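C-type lectin domain family 4, member a4 (Mus musculus, PDB 3VYK) binds N-glycans carrying bisecting N-acetylglucosamine through a calcium-containing C-type lectin domain, probably acting as an inhibitory receptor of dendritic cells. Local coordinates at residues D49-T52 / S53-T57. Sequence-based numbering, arbitrary orientation.
Sequences DFIT and SNLNT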
loop_
_atom_site.group_PDB
_atom_site.type_symbol
_atom_site.label_atom_id
_atom_site.label_comp_id
_atom_site.label_asym_id
_atom_site.label_seq_id
_atom_site.Cartn_x
_atom_site.Cartn_y
_atom_site.Cartn_z
ATOM N N ASP A 49 1.557 -7.153 8.595
ATOM C CA ASP A 49 1.840 -8.585 8.490
ATOM C C ASP A 49 0.689 -9.379 7.849
ATOM O O ASP A 49 0.925 -10.348 7.120
ATOM C CB ASP A 49 2.179 -9.170 9.865
ATOM C CG ASP A 49 3.547 -8.748 10.376
ATOM O OD1 ASP A 49 4.373 -8.244 9.596
ATOM O OD2 ASP A 49 3.814 -8.923 11.577
ATOM N N PHE A 50 -0.550 -8.968 8.113
ATOM C CA PHE A 50 -1.694 -9.562 7.426
ATOM C C PHE A 50 -1.567 -9.334 5.917
ATOM O O PHE A 50 -1.726 -10.258 5.123
ATOM C CB PHE A 50 -3.035 -9.020 7.939
ATOM C CG PHE A 50 -4.204 -9.453 7.088
ATOM C CD1 PHE A 50 -4.694 -8.633 6.064
ATOM C CD2 PHE A 50 -4.781 -10.712 7.276
ATOM C CE1 PHE A 50 -5.747 -9.055 5.268
ATOM C CE2 PHE A 50 -5.825 -11.128 6.489
ATOM C CZ PHE A 50 -6.304 -10.309 5.477
ATOM N N ILE A 51 -1.285 -8.094 5.531
ATOM C CA ILE A 51 -1.203 -7.760 4.116
ATOM C C ILE A 51 -0.082 -8.546 3.441
ATOM O O ILE A 51 -0.320 -9.195 2.410
ATOM C CB ILE A 51 -1.041 -6.245 3.899
ATOM C CG1 ILE A 51 -2.332 -5.513 4.289
ATOM C CG2 ILE A 51 -0.660 -5.942 2.449
ATOM C CD1 ILE A 51 -2.126 -4.052 4.625
ATOM N N THR A 52 1.115 -8.540 4.020
ATOM C CA THR A 52 2.237 -9.209 3.345
ATOM C C THR A 52 2.075 -10.728 3.229
ATOM O O THR A 52 2.585 -11.330 2.289
ATOM C CB THR A 52 3.610 -8.842 3.940
ATOM O OG1 THR A 52 3.710 -9.335 5.280
ATOM C CG2 THR A 52 3.819 -7.340 3.907
ATOM N N SER A 53 1.346 -11.336 4.161
ATOM C CA SER A 53 1.053 -12.770 4.075
ATOM C C SER A 53 0.313 -13.130 2.784
ATOM O O SER A 53 0.376 -14.275 2.331
ATOM C CB SER A 53 0.247 -13.230 5.303
ATOM O OG SER A 53 -1.132 -12.982 5.149
ATOM N N ASN A 54 -0.383 -12.146 2.217
ATOM C CA ASN A 54 -1.213 -12.311 1.027
ATOM C C ASN A 54 -0.539 -11.915 -0.295
ATOM O O ASN A 54 -1.182 -11.945 -1.346
ATOM C CB ASN A 54 -2.509 -11.516 1.206
ATOM C CG ASN A 54 -3.470 -12.183 2.166
ATOM O OD1 ASN A 54 -3.553 -11.826 3.345
ATOM N ND2 ASN A 54 -4.201 -13.166 1.666
ATOM N N LEU A 55 0.742 -11.555 -0.241
ATOM C CA LEU A 55 1.436 -10.992 -1.407
ATOM C C LEU A 55 2.437 -11.937 -2.059
ATOM O O LEU A 55 3.009 -12.812 -1.406
ATOM C CB LEU A 55 2.167 -9.706 -1.009
ATOM C CG LEU A 55 1.366 -8.575 -0.372
ATOM C CD1 LEU A 55 2.303 -7.419 -0.079
ATOM C CD2 LEU A 55 0.192 -8.124 -1.232
ATOM N N ASN A 56 2.674 -11.715 -3.352
ATOM C CA ASN A 56 3.694 -12.440 -4.092
ATOM C C ASN A 56 5.043 -11.754 -3.912
ATOM O O ASN A 56 5.164 -10.544 -4.152
ATOM C CB ASN A 56 3.309 -12.486 -5.573
ATOM C CG ASN A 56 4.151 -13.466 -6.373
ATOM O OD1 ASN A 56 5.379 -13.412 -6.358
ATOM N ND2 ASN A 56 3.482 -14.376 -7.076
ATOM N N THR A 57 6.058 -12.512 -3.500
ATOM C CA THR A 57 7.378 -11.926 -3.233
ATOM C C THR A 57 8.081 -11.364 -4.476
ATOM O O THR A 57 9.040 -10.611 -4.345
ATOM C CB THR A 57 8.326 -12.898 -2.496
ATOM O OG1 THR A 57 8.598 -14.032 -3.327
ATOM C CG2 THR A 57 7.704 -13.360 -1.186
#
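Ser53 OG donates a hydrogen bond of 2.8 Å to Phe50 O, a carbonyl that the N-H of Asn54 does not bond. The hydroxyl can turn back to it because chi1 of 83° folds OG over the helix backbone. The last turn shows how a helix tightens as it ends: Ser53 N still reaches Asp49 O at 3.1 Å in the i to i+4 pattern, whereas Asn54 N bonds to Ile51 O at 3.0 Å and Leu55 N to Thr52 O, both three residues back, with donors well above the carbonyl planes. Leu55 packs against this last turn, its CG 3.3 Å from Ile51 O and its CD1 4.2 Å from Ile51 CG2, the two branches running alongside each other. Both also touch Ile103 of strand 100-106, and Leu55 and Thr52 meet Trp110 of strand 109-115, so the apolar side of the turn faces the sheet. One end of the Asn54 amide lies over a face of the Phe50 ring near its rim, the planes 55° apart, and that ring stacks with Phe10. The whole is a helix C-terminus finished by two successive i to i+3 turns, the second type I, from which Leu55 leaves extended, leading from helix 45-53 of the C-type lectin fold toward strand 61-67.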